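Local coordinates for salmonella typhimurium DB7155 bacteriophage DET7 tailspike (Bacteriophage, PDB 2V5I), which binds and probably hydrolyses the O-antigen polysaccharide of its Salmonella host, serving as the receptor-binding tailspike of the phage, at residues A[27-32]-A[75-80]; A[96-101]-A[146-151]; A[306-311]-A[317-322]; A[532-537]-A[541-546]. All coordinates share one frame; numbering follows the deposited sequence. Where two conformers were deposited one is given.

How the contacts relate
Strung out in sequence order along one elongated chain of a trimer, the four contacts do not touch one another. Contact 1 lies near the N-terminal end, where helix 29-35 meets the first turns of the beta-helix; contact 2 is about 16 Å from it between nearest atoms, in the long excursion between strands 85-92 and 156-161. Contact 3, about 28 Å from contact 2 between nearest atoms, folds a loop beside the middle of the solenoid. Contact 4 is remote, its centre about 99 Å from that of contact 1, in the C-terminal intertwined domain, where the side chain of Leu541 comes to about 8 Å from a bound sodium ion.

Contact 1. Residues A[27-32]-A[75-80]; sequences STLQDA and LIFNNM
This is a small, buried apolar contact at the N-terminal end of the beta-helix, where the first turn of helix 29-35 rests against strand 73-78. One methyl group does the work. Leu29 has its CG anti to the backbone N (chi1 179°), which carries CD2 out toward the strand, and CD2 lies 4.0 Å from CE1 of Phe77. The methyl approaches the ring obliquely, and the two side chains cross at about a right angle. The same methyl comes within 4.3 Å of CD2 of Leu75, two residues earlier on the strand and on the same side of it. Thr28 stands at the N-cap of the helix; in the conformer given, its OG1 accepts from the backbone N of Asp31 at 2.9 Å, with an N-H...O angle of 152°. Around this cluster Val54 and Phe69 also touch Leu29, the ring of Phe56 meets that of Phe77, and Leu158 of the next strand packs on both strand residues. No hydrogen bond joins the two segments. The arrangement, a short helix packed on apolar side chains near the end of a right-handed parallel beta-helix, is consistent with the P22 tailspike family.

Contact 2. Residues A[96-101]-A[146-151]; sequences TPWVIF and PQNVKD
The long excursion between strands 85-92 and 156-161 of the beta-helix folds back on itself here, setting the short strand 98-99 against the short helix 147-150. Trp98 and Val149 carry the contact, their CA atoms 6.4 Å apart. A single methyl, CG2 of Val149, settles at the root of the indole, 3.9 Å from CG of Trp98 and 4.0 Å from CD1 of Trp98. It makes an off-centre CH-pi contact, 4.3 Å from the centroid of the five-membered ring and 29° off its normal. The indole swings to this position because CG of Trp98 is anti to the carbonyl carbon (chi1 -68°), and the two side chains cross at about a right angle. Asn148 adds a looser, oblique touch, its ND2 4.3 Å from NE1 of Trp98 without a hydrogen bond. This insertion in the parallel beta-helix contains several short helices and the antiparallel pairing of 98-99 with 121-122, and Gln122 of that partner strand also packs on Trp98. Gln152, next in sequence after Asp151, accepts from the backbone N of Trp98 through OE1, adding a polar tie beside the apolar one. Within 146-151, NE2 of Gln147 donates to OD1 of Asp151 at 3.0 Å, meeting the oxygen from above the carboxylate plane, while OD1 lies close to the plane of the Gln147 amide.

Contact 3. Residues A[306-311]-A[317-322]; sequences GDLPVS and QLPNNH
Leu318 meets Leu308 first: its methyl CD2 lies 4.0 Å from CB of Leu308 and 4.1 Å from CD1 of Leu308, so one methyl touches both the base and one branch of the partner. Both leucines hold CG anti to the carbonyl carbon, and their side chains cross obliquely. Tyr273 and Arg304 also pack on Leu318, which is buried, while Leu308 remains partly exposed. Pro319 follows, and CD1 of Leu308 reaches its ring carbon CD at 4.1 Å. This proline is the centre of an inverse gamma turn, with a weak bond from Asn320 N to Leu318 O. Asn320 then turns to the body of the protein, its side-chain amide bonded to Asp340, Ser294 and Arg366. Facing this run, Asp307 steadies the approach of Leu308: OD1 accepts from the backbone N of Leu308 at 2.7 Å through its anti lone pair, and also bonds Tyr273 OH, while OD2 bonds Thr269. The two segments share apolar contacts but no hydrogen bond. Together they form part of a long, irregular loop that lies between strands 290-291 and 323-330 of the parallel beta-helix and folds back beside it.

Contact 4. Residues A[532-537]-A[541-546]; sequences MSLYLD and LWALIR
Tyr535 takes the crowded position, CG between the backbone N and the carbonyl carbon (chi1 66°), which swings its ring across to strand 540-546 and over CB of Trp542; in Trp542 CG is anti to the carbonyl carbon (chi1 -74°), which sends the indole to the side of the phenol. CB of Trp542 sits over one face of the phenol, 3.5 Å from CZ of Tyr535, a CH-pi contact, whereas the indole is slid aside, nearly parallel yet barely overlapping. At the ring edge lies the backbone N of Leu544. Arg554 on the next strand bonds the Tyr535 hydroxyl, and CB of Asp537 packs 3.7 Å from CD1 of Trp542. A water in the indole plane accepts from Trp542 NE1 and donates to Asp537 O. Four backbone bonds join the strands, among them Trp542 N to Tyr535 O at 2.8 Å. On the other face CG of Met532 touches CB of Ala543 and CG1 of Ile545, both at 3.8 Å, and farther along Leu534 and Leu541 meet; there Met532 of the third subunit packs on both leucines. Met532 and Ser533 also pair with a strand of the second subunit, so the sheet runs on across the interface, as suits an antiparallel hairpin in the intertwined C-terminal domain of the trimer.

Contact 1. Residues A[27-32]-A[75-80]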
loop_
_atom_site.group_PDB
_atom_site.type_symbol
_atom_site.label_atom_id
_atom_site.label_comp_id
_atom_site.label_asym_id
_atom_site.label_seq_id
_atom_site.Cartn_x
_atom_site.Cartn_y
_atom_site.Cartn_z
ATOM N N SER A 27 12.683 47.079 -18.763
ATOM C CA SER A 27 12.940 47.675 -17.441
ATOM C C SER A 27 11.735 47.571 -16.483
ATOM O O SER A 27 11.735 48.191 -15.420
ATOM C CB SER A 27 13.392 49.135 -17.578
ATOM O OG SER A 27 12.328 49.939 -18.043
ATOM N N THR A 28 10.711 46.813 -16.878
ATOM C CA THR A 28 9.689 46.359 -15.931
ATOM C C THR A 28 9.172 45.018 -16.381
ATOM O O THR A 28 9.136 44.748 -17.585
ATOM C CB THR A 28 8.504 47.326 -15.792
ATOM O OG1 THR A 28 7.745 47.365 -17.005
ATOM C CG2 THR A 28 8.993 48.724 -15.411
ATOM N N LEU A 29 8.765 44.180 -15.427
ATOM C CA LEU A 29 8.186 42.903 -15.804
ATOM C C LEU A 29 6.968 43.138 -16.680
ATOM O O LEU A 29 6.796 42.469 -17.723
ATOM C CB LEU A 29 7.872 42.089 -14.566
ATOM C CG LEU A 29 7.224 40.725 -14.796
ATOM C CD1 LEU A 29 8.101 39.886 -15.712
ATOM C CD2 LEU A 29 7.100 40.023 -13.437
ATOM N N GLN A 30 6.129 44.127 -16.335
ATOM C CA GLN A 30 4.974 44.462 -17.196
ATOM C C GLN A 30 5.374 44.785 -18.642
ATOM O O GLN A 30 4.726 44.316 -19.590
ATOM C CB GLN A 30 4.187 45.615 -16.608
ATOM C CG GLN A 30 2.992 45.998 -17.413
ATOM C CD GLN A 30 1.931 44.904 -17.448
ATOM O OE1 GLN A 30 1.182 44.729 -16.465
ATOM N NE2 GLN A 30 1.821 44.210 -18.598
ATOM N N ASP A 31 6.448 45.580 -18.812
ATOM C CA ASP A 31 6.891 45.916 -20.153
ATOM C C ASP A 31 7.234 44.651 -20.952
ATOM O O ASP A 31 6.909 44.522 -22.141
ATOM C CB ASP A 31 8.083 46.863 -20.115
ATOM C CG ASP A 31 7.694 48.309 -19.715
ATOM O OD1 ASP A 31 6.500 48.622 -19.779
ATOM O OD2 ASP A 31 8.601 49.097 -19.310
ATOM N N ALA A 32 7.924 43.697 -20.311
ATOM C CA ALA A 32 8.257 42.447 -21.022
ATOM C C ALA A 32 7.004 41.658 -21.385
ATOM O O ALA A 32 6.858 41.192 -22.517
ATOM C CB ALA A 32 9.192 41.600 -20.157
ATOM N N LEU A 75 3.784 39.521 -5.627
ATOM C CA LEU A 75 3.902 39.776 -7.051
ATOM C C LEU A 75 2.657 39.172 -7.671
ATOM O O LEU A 75 2.414 37.977 -7.528
ATOM C CB LEU A 75 5.170 39.131 -7.588
ATOM C CG LEU A 75 5.443 39.238 -9.073
ATOM C CD1 LEU A 75 5.465 40.732 -9.534
ATOM C CD2 LEU A 75 6.701 38.497 -9.450
ATOM N N ILE A 76 1.809 40.014 -8.278
ATOM C CA ILE A 76 0.445 39.634 -8.695
ATOM C C ILE A 76 0.352 39.478 -10.204
ATOM O O ILE A 76 0.645 40.417 -10.926
ATOM C CB ILE A 76 -0.602 40.672 -8.226
ATOM C CG1 ILE A 76 -0.528 40.830 -6.713
ATOM C CG2 ILE A 76 -2.024 40.286 -8.738
ATOM C CD1 ILE A 76 -1.205 42.091 -6.183
ATOM N N PHE A 77 -0.121 38.306 -10.645
ATOM C CA PHE A 77 -0.265 37.979 -12.074
ATOM C C PHE A 77 -1.761 37.893 -12.399
ATOM O O PHE A 77 -2.472 36.955 -11.974
ATOM C CB PHE A 77 0.380 36.627 -12.430
ATOM C CG PHE A 77 1.914 36.618 -12.516
ATOM C CD1 PHE A 77 2.691 37.705 -12.151
ATOM C CD2 PHE A 77 2.578 35.481 -12.983
ATOM C CE1 PHE A 77 4.102 37.641 -12.276
ATOM C CE2 PHE A 77 3.925 35.423 -13.117
ATOM C CZ PHE A 77 4.705 36.495 -12.749
ATOM N N ASN A 78 -2.243 38.880 -13.191
ATOM C CA ASN A 78 -3.630 38.991 -13.620
ATOM C C ASN A 78 -3.813 38.663 -15.077
ATOM O O ASN A 78 -2.914 38.878 -15.902
ATOM C CB ASN A 78 -4.098 40.447 -13.442
ATOM C CG ASN A 78 -4.113 40.902 -12.003
ATOM O OD1 ASN A 78 -4.781 40.323 -11.174
ATOM N ND2 ASN A 78 -3.367 41.970 -11.704
ATOM N N ASN A 79 -4.990 38.118 -15.396
ATOM C CA ASN A 79 -5.394 37.825 -16.765
ATOM C C ASN A 79 -4.458 36.896 -17.535
ATOM O O ASN A 79 -4.308 37.013 -18.744
ATOM C CB ASN A 79 -5.602 39.132 -17.522
ATOM C CG ASN A 79 -6.595 40.027 -16.862
ATOM O OD1 ASN A 79 -7.655 39.574 -16.404
ATOM N ND2 ASN A 79 -6.284 41.320 -16.822
ATOM N N MET A 80 -3.880 35.902 -16.847
ATOM C CA MET A 80 -3.174 34.844 -17.571
ATOM C C MET A 80 -4.133 34.033 -18.418
ATOM O O MET A 80 -5.207 33.657 -17.969
ATOM C CB MET A 80 -2.463 33.900 -16.617
ATOM C CG MET A 80 -1.397 34.607 -15.731
ATOM S SD MET A 80 -0.306 33.478 -14.809
ATOM C CE MET A 80 0.766 32.971 -16.126
#

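Contact 2. Residues A[96-101]-A[146-151]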
loop_
_atom_site.group_PDB
_atom_site.type_symbol
_atom_site.label_atom_id
_atom_site.label_comp_id
_atom_site.label_asym_id
_atom_site.label_seq_id
_atom_site.Cartn_x
_atom_site.Cartn_y
_atom_site.Cartn_z
ATOM N N THR A 96 15.552 39.266 5.592
ATOM C CA THR A 96 15.953 38.014 6.241
ATOM C C THR A 96 15.259 38.062 7.626
ATOM O O THR A 96 15.626 38.885 8.471
ATOM C CB THR A 96 17.475 37.922 6.406
ATOM O OG1 THR A 96 18.108 37.834 5.114
ATOM C CG2 THR A 96 17.885 36.729 7.202
ATOM N N PRO A 97 14.215 37.264 7.821
ATOM C CA PRO A 97 13.402 37.382 9.026
ATOM C C PRO A 97 14.047 36.727 10.262
ATOM O O PRO A 97 14.955 35.900 10.141
ATOM C CB PRO A 97 12.130 36.599 8.630
ATOM C CG PRO A 97 12.604 35.653 7.667
ATOM C CD PRO A 97 13.728 36.202 6.933
ATOM N N TRP A 98 13.567 37.066 11.472
ATOM C CA TRP A 98 13.887 36.345 12.683
ATOM C C TRP A 98 13.046 35.055 12.685
ATOM O O TRP A 98 11.826 35.091 12.516
ATOM C CB TRP A 98 13.528 37.129 13.917
ATOM C CG TRP A 98 14.392 38.351 14.091
ATOM C CD1 TRP A 98 14.095 39.596 13.702
ATOM C CD2 TRP A 98 15.682 38.390 14.684
ATOM N NE1 TRP A 98 15.154 40.470 14.029
ATOM C CE2 TRP A 98 16.137 39.739 14.615
ATOM C CE3 TRP A 98 16.509 37.442 15.248
ATOM C CZ2 TRP A 98 17.370 40.134 15.099
ATOM C CZ3 TRP A 98 17.780 37.854 15.731
ATOM C CH2 TRP A 98 18.178 39.176 15.647
ATOM N N VAL A 99 13.706 33.938 12.927
ATOM C CA VAL A 99 13.012 32.647 12.960
ATOM C C VAL A 99 13.356 31.854 14.215
ATOM O O VAL A 99 14.413 32.042 14.806
ATOM C CB VAL A 99 13.363 31.796 11.712
ATOM C CG1 VAL A 99 12.915 32.486 10.495
ATOM C CG2 VAL A 99 14.805 31.392 11.661
ATOM N N ILE A 100 12.437 30.960 14.616
ATOM C CA ILE A 100 12.733 29.930 15.594
ATOM C C ILE A 100 13.023 28.588 14.904
ATOM O O ILE A 100 12.757 28.416 13.701
ATOM C CB ILE A 100 11.620 29.766 16.662
ATOM C CG1 ILE A 100 10.300 29.400 16.000
ATOM C CG2 ILE A 100 11.524 31.004 17.527
ATOM C CD1 ILE A 100 9.245 28.845 16.935
ATOM N N PHE A 101 13.722 27.722 15.650
ATOM C CA PHE A 101 14.221 26.462 15.155
ATOM C C PHE A 101 14.110 25.398 16.245
ATOM O O PHE A 101 15.110 25.018 16.882
ATOM C CB PHE A 101 15.664 26.618 14.661
ATOM C CG PHE A 101 16.142 25.526 13.776
ATOM C CD1 PHE A 101 15.860 25.534 12.415
ATOM C CD2 PHE A 101 16.867 24.465 14.276
ATOM C CE1 PHE A 101 16.346 24.521 11.573
ATOM C CE2 PHE A 101 17.342 23.445 13.427
ATOM C CZ PHE A 101 17.081 23.492 12.086
ATOM N N PRO A 146 10.379 39.686 21.512
ATOM C CA PRO A 146 9.973 41.086 21.378
ATOM C C PRO A 146 8.866 41.325 20.367
ATOM O O PRO A 146 8.618 40.499 19.480
ATOM C CB PRO A 146 11.265 41.799 20.974
ATOM C CG PRO A 146 12.081 40.761 20.331
ATOM C CD PRO A 146 11.645 39.406 20.835
ATOM N N GLN A 147 8.148 42.427 20.523
ATOM C CA GLN A 147 6.987 42.719 19.698
ATOM C C GLN A 147 7.308 42.748 18.193
ATOM O O GLN A 147 6.507 42.322 17.379
ATOM C CB GLN A 147 6.315 44.022 20.145
ATOM C CG GLN A 147 4.912 44.188 19.610
ATOM C CD GLN A 147 3.981 43.106 20.143
ATOM O OE1 GLN A 147 3.967 42.803 21.342
ATOM N NE2 GLN A 147 3.231 42.486 19.244
ATOM N N ASN A 148 8.469 43.262 17.813
ATOM C CA ASN A 148 8.776 43.326 16.371
ATOM C C ASN A 148 8.926 41.931 15.738
ATOM O O ASN A 148 8.730 41.795 14.541
ATOM C CB ASN A 148 10.038 44.138 16.112
ATOM C CG ASN A 148 11.248 43.519 16.717
ATOM O OD1 ASN A 148 11.340 43.418 17.938
ATOM N ND2 ASN A 148 12.196 43.070 15.860
ATOM N N VAL A 149 9.365 40.953 16.518
ATOM C CA VAL A 149 9.451 39.561 16.020
ATOM C C VAL A 149 8.060 39.042 15.886
ATOM O O VAL A 149 7.682 38.447 14.880
ATOM C CB VAL A 149 10.309 38.696 16.927
ATOM C CG1 VAL A 149 10.183 37.195 16.632
ATOM C CG2 VAL A 149 11.745 39.155 16.878
ATOM N N LYS A 150 7.249 39.290 16.907
ATOM C CA LYS A 150 5.855 38.835 16.850
ATOM C C LYS A 150 5.026 39.472 15.738
ATOM O O LYS A 150 4.084 38.855 15.223
ATOM C CB LYS A 150 5.224 39.037 18.282
ATOM C CG LYS A 150 5.947 38.201 19.319
ATOM C CD LYS A 150 5.261 38.095 20.730
ATOM C CE LYS A 150 5.493 39.316 21.545
ATOM N NZ LYS A 150 4.926 39.179 22.928
ATOM N N ASP A 151 5.373 40.673 15.299
ATOM C CA ASP A 151 4.625 41.393 14.268
ATOM C C ASP A 151 5.107 41.081 12.826
ATOM O O ASP A 151 4.494 41.521 11.848
ATOM C CB ASP A 151 4.744 42.900 14.499
ATOM C CG ASP A 151 3.969 43.379 15.718
ATOM O OD1 ASP A 151 3.165 42.607 16.291
ATOM O OD2 ASP A 151 4.173 44.559 16.081
#

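Contact 3. Residues A[306-311]-A[317-322]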
loop_
_atom_site.group_PDB
_atom_site.type_symbol
_atom_site.label_atom_id
_atom_site.label_comp_id
_atom_site.label_asym_id
_atom_site.label_seq_id
_atom_site.Cartn_x
_atom_site.Cartn_y
_atom_site.Cartn_z
ATOM N N GLY A 306 -22.733 30.107 4.230
ATOM C CA GLY A 306 -22.255 29.711 2.893
ATOM C C GLY A 306 -22.080 28.191 2.717
ATOM O O GLY A 306 -21.610 27.712 1.653
ATOM N N ASP A 307 -22.435 27.412 3.726
ATOM C CA ASP A 307 -22.193 25.958 3.706
ATOM C C ASP A 307 -23.454 25.199 4.153
ATOM O O ASP A 307 -24.545 25.799 4.326
ATOM C CB ASP A 307 -20.971 25.614 4.555
ATOM C CG ASP A 307 -20.125 24.460 3.960
ATOM O OD1 ASP A 307 -20.732 23.422 3.659
ATOM O OD2 ASP A 307 -18.872 24.558 3.867
ATOM N N LEU A 308 -23.341 23.896 4.341
ATOM C CA LEU A 308 -24.504 23.101 4.795
ATOM C C LEU A 308 -24.869 23.481 6.229
ATOM O O LEU A 308 -23.989 23.589 7.100
ATOM C CB LEU A 308 -24.219 21.613 4.706
ATOM C CG LEU A 308 -23.796 21.125 3.318
ATOM C CD1 LEU A 308 -23.336 19.676 3.325
ATOM C CD2 LEU A 308 -24.877 21.293 2.310
ATOM N N PRO A 309 -26.180 23.607 6.505
ATOM C CA PRO A 309 -26.599 24.013 7.841
ATOM C C PRO A 309 -26.382 22.960 8.940
ATOM O O PRO A 309 -26.368 21.754 8.694
ATOM C CB PRO A 309 -28.096 24.365 7.627
ATOM C CG PRO A 309 -28.522 23.461 6.593
ATOM C CD PRO A 309 -27.346 23.406 5.618
ATOM N N VAL A 310 -26.269 23.424 10.185
ATOM C CA VAL A 310 -26.115 22.529 11.351
ATOM C C VAL A 310 -27.380 21.669 11.557
ATOM O O VAL A 310 -27.281 20.542 12.017
ATOM C CB VAL A 310 -25.691 23.240 12.663
ATOM C CG1 VAL A 310 -24.251 23.724 12.556
ATOM C CG2 VAL A 310 -26.634 24.372 13.032
ATOM N N SER A 311 -28.532 22.161 11.114
ATOM C CA SER A 311 -29.754 21.360 11.204
ATOM C C SER A 311 -29.687 20.110 10.355
ATOM O O SER A 311 -30.327 19.109 10.687
ATOM C CB SER A 311 -30.975 22.189 10.791
ATOM O OG SER A 311 -30.787 22.759 9.517
ATOM N N GLN A 317 -19.805 16.549 11.644
ATOM C CA GLN A 317 -20.534 15.497 10.901
ATOM C C GLN A 317 -20.730 15.811 9.392
ATOM O O GLN A 317 -21.567 15.194 8.747
ATOM C CB GLN A 317 -21.871 15.157 11.598
ATOM C CG GLN A 317 -21.637 14.721 13.022
ATOM C CD GLN A 317 -22.822 14.045 13.647
ATOM O OE1 GLN A 317 -23.669 13.485 12.959
ATOM N NE2 GLN A 317 -22.888 14.098 14.975
ATOM N N LEU A 318 -19.993 16.763 8.827
ATOM C CA LEU A 318 -20.131 17.041 7.397
ATOM C C LEU A 318 -19.697 15.861 6.538
ATOM O O LEU A 318 -18.742 15.159 6.894
ATOM C CB LEU A 318 -19.368 18.280 6.977
ATOM C CG LEU A 318 -19.961 19.622 7.457
ATOM C CD1 LEU A 318 -18.907 20.719 7.218
ATOM C CD2 LEU A 318 -21.280 19.971 6.813
ATOM N N PRO A 319 -20.394 15.653 5.415
ATOM C CA PRO A 319 -19.978 14.596 4.443
ATOM C C PRO A 319 -18.841 15.051 3.543
ATOM O O PRO A 319 -18.994 15.255 2.330
ATOM C CB PRO A 319 -21.268 14.352 3.679
ATOM C CG PRO A 319 -21.863 15.676 3.601
ATOM C CD PRO A 319 -21.613 16.334 4.950
ATOM N N ASN A 320 -17.672 15.270 4.163
ATOM C CA ASN A 320 -16.554 15.865 3.458
ATOM C C ASN A 320 -16.004 14.984 2.384
ATOM O O ASN A 320 -15.499 15.468 1.380
ATOM C CB ASN A 320 -15.502 16.467 4.408
ATOM C CG ASN A 320 -15.205 15.604 5.629
ATOM O OD1 ASN A 320 -15.359 14.405 5.604
ATOM N ND2 ASN A 320 -14.785 16.248 6.729
ATOM N N ASN A 321 -16.084 13.675 2.620
ATOM C CA ASN A 321 -15.793 12.661 1.613
ATOM C C ASN A 321 -14.471 12.801 0.868
ATOM O O ASN A 321 -14.413 12.600 -0.386
ATOM C CB ASN A 321 -16.937 12.596 0.586
ATOM C CG ASN A 321 -16.987 11.217 -0.132
ATOM O OD1 ASN A 321 -16.489 10.190 0.391
ATOM N ND2 ASN A 321 -17.483 11.223 -1.346
ATOM N N HIS A 322 -13.407 13.098 1.604
ATOM C CA HIS A 322 -12.108 13.091 0.935
ATOM C C HIS A 322 -11.651 11.666 0.612
ATOM O O HIS A 322 -11.981 10.725 1.319
ATOM C CB HIS A 322 -11.075 13.826 1.783
ATOM C CG HIS A 322 -11.461 15.245 2.063
ATOM N ND1 HIS A 322 -11.728 16.148 1.061
ATOM C CD2 HIS A 322 -11.645 15.931 3.243
ATOM C CE1 HIS A 322 -12.101 17.309 1.590
ATOM N NE2 HIS A 322 -12.033 17.211 2.909
#

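Contact 4. Residues A[532-537]-A[541-546]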
loop_
_atom_site.group_PDB
_atom_site.type_symbol
_atom_site.label_atom_id
_atom_site.label_comp_id
_atom_site.label_asym_id
_atom_site.label_seq_id
_atom_site.Cartn_x
_atom_site.Cartn_y
_atom_site.Cartn_z
ATOM N N MET A 532 -23.578 -32.597 37.463
ATOM C CA MET A 532 -23.079 -33.010 38.798
ATOM C C MET A 532 -21.915 -32.138 39.221
ATOM O O MET A 532 -21.033 -31.893 38.430
ATOM C CB MET A 532 -22.558 -34.457 38.678
ATOM C CG MET A 532 -21.905 -34.957 39.886
ATOM S SD MET A 532 -21.148 -36.569 39.575
ATOM C CE MET A 532 -19.564 -36.046 38.888
ATOM N N SER A 533 -21.931 -31.662 40.466
ATOM C CA SER A 533 -20.780 -30.966 41.072
ATOM C C SER A 533 -20.299 -31.751 42.287
ATOM O O SER A 533 -21.114 -32.279 43.074
ATOM C CB SER A 533 -21.228 -29.619 41.595
ATOM O OG SER A 533 -21.704 -28.837 40.534
ATOM N N LEU A 534 -19.003 -31.804 42.493
ATOM C CA LEU A 534 -18.427 -32.587 43.571
ATOM C C LEU A 534 -17.937 -31.720 44.718
ATOM O O LEU A 534 -17.504 -30.560 44.541
ATOM C CB LEU A 534 -17.217 -33.400 43.029
ATOM C CG LEU A 534 -17.589 -34.499 42.030
ATOM C CD1 LEU A 534 -16.338 -35.008 41.324
ATOM C CD2 LEU A 534 -18.332 -35.660 42.612
ATOM N N TYR A 535 -18.033 -32.265 45.916
ATOM C CA TYR A 535 -17.613 -31.547 47.112
ATOM C C TYR A 535 -17.266 -32.533 48.239
ATOM O O TYR A 535 -17.660 -33.706 48.246
ATOM C CB TYR A 535 -18.702 -30.560 47.581
ATOM C CG TYR A 535 -20.002 -31.175 48.079
ATOM C CD1 TYR A 535 -21.023 -31.488 47.212
ATOM C CD2 TYR A 535 -20.212 -31.376 49.433
ATOM C CE1 TYR A 535 -22.203 -32.052 47.681
ATOM C CE2 TYR A 535 -21.403 -31.906 49.931
ATOM C CZ TYR A 535 -22.424 -32.209 49.059
ATOM O OH TYR A 535 -23.592 -32.760 49.605
ATOM N N LEU A 536 -16.566 -32.006 49.225
ATOM C CA LEU A 536 -16.208 -32.741 50.441
ATOM C C LEU A 536 -17.099 -32.350 51.612
ATOM O O LEU A 536 -17.430 -31.165 51.800
ATOM C CB LEU A 536 -14.756 -32.423 50.848
ATOM C CG LEU A 536 -13.689 -32.866 49.866
ATOM C CD1 LEU A 536 -12.324 -32.286 50.253
ATOM C CD2 LEU A 536 -13.644 -34.348 49.769
ATOM N N ASP A 537 -17.502 -33.360 52.371
ATOM C CA ASP A 537 -18.349 -33.117 53.572
ATOM C C ASP A 537 -17.922 -34.137 54.596
ATOM O O ASP A 537 -17.971 -35.335 54.362
ATOM C CB ASP A 537 -19.830 -33.239 53.202
ATOM C CG ASP A 537 -20.806 -32.923 54.363
ATOM O OD1 ASP A 537 -20.388 -32.872 55.522
ATOM O OD2 ASP A 537 -22.013 -32.741 54.061
ATOM N N LEU A 541 -16.355 -37.803 49.906
ATOM C CA LEU A 541 -16.726 -37.228 48.609
ATOM C C LEU A 541 -18.209 -37.400 48.361
ATOM O O LEU A 541 -18.730 -38.519 48.388
ATOM C CB LEU A 541 -15.935 -37.902 47.500
ATOM C CG LEU A 541 -16.068 -37.273 46.127
ATOM C CD1 LEU A 541 -15.451 -35.855 46.093
ATOM C CD2 LEU A 541 -15.444 -38.174 45.020
ATOM N N TRP A 542 -18.861 -36.275 48.059
ATOM C CA TRP A 542 -20.275 -36.200 47.719
ATOM C C TRP A 542 -20.475 -35.564 46.341
ATOM O O TRP A 542 -19.650 -34.782 45.854
ATOM C CB TRP A 542 -20.976 -35.334 48.742
ATOM C CG TRP A 542 -21.183 -35.963 50.085
ATOM C CD1 TRP A 542 -20.226 -36.185 51.057
ATOM C CD2 TRP A 542 -22.423 -36.450 50.619
ATOM N NE1 TRP A 542 -20.821 -36.757 52.155
ATOM C CE2 TRP A 542 -22.158 -36.938 51.911
ATOM C CE3 TRP A 542 -23.734 -36.515 50.122
ATOM C CZ2 TRP A 542 -23.156 -37.476 52.726
ATOM C CZ3 TRP A 542 -24.741 -37.045 50.943
ATOM C CH2 TRP A 542 -24.430 -37.556 52.200
ATOM N N ALA A 543 -21.597 -35.910 45.716
ATOM C CA ALA A 543 -22.059 -35.299 44.472
ATOM C C ALA A 543 -23.356 -34.538 44.746
ATOM O O ALA A 543 -24.291 -35.078 45.363
ATOM C CB ALA A 543 -22.332 -36.348 43.377
ATOM N N LEU A 544 -23.423 -33.322 44.242
ATOM C CA LEU A 544 -24.639 -32.533 44.129
ATOM C C LEU A 544 -25.111 -32.599 42.680
ATOM O O LEU A 544 -24.388 -32.225 41.773
ATOM C CB LEU A 544 -24.357 -31.078 44.523
ATOM C CG LEU A 544 -25.528 -30.082 44.343
ATOM C CD1 LEU A 544 -26.729 -30.469 45.178
ATOM C CD2 LEU A 544 -25.023 -28.684 44.715
ATOM N N ILE A 545 -26.310 -33.169 42.469
ATOM C CA ILE A 545 -26.778 -33.511 41.143
ATOM C C ILE A 545 -28.155 -32.867 40.914
ATOM O O ILE A 545 -29.023 -32.966 41.774
ATOM C CB ILE A 545 -26.911 -35.029 40.984
ATOM C CG1 ILE A 545 -25.513 -35.642 41.000
ATOM C CG2 ILE A 545 -27.654 -35.395 39.688
ATOM C CD1 ILE A 545 -25.442 -37.098 41.093
ATOM N N ARG A 546 -28.337 -32.254 39.755
ATOM C CA ARG A 546 -29.651 -31.834 39.336
ATOM C C ARG A 546 -30.224 -32.923 38.428
ATOM O O ARG A 546 -29.637 -33.219 37.399
ATOM C CB ARG A 546 -29.636 -30.508 38.670
ATOM C CG ARG A 546 -31.070 -29.953 38.480
ATOM C CD ARG A 546 -31.139 -28.558 37.922
ATOM N NE ARG A 546 -32.556 -28.136 37.826
ATOM C CZ ARG A 546 -33.032 -27.248 36.960
ATOM N NH1 ARG A 546 -32.234 -26.582 36.137
ATOM N NH2 ARG A 546 -34.341 -26.985 36.954
HETATM O O HOH W 1 -20.245 -37.490 54.949
#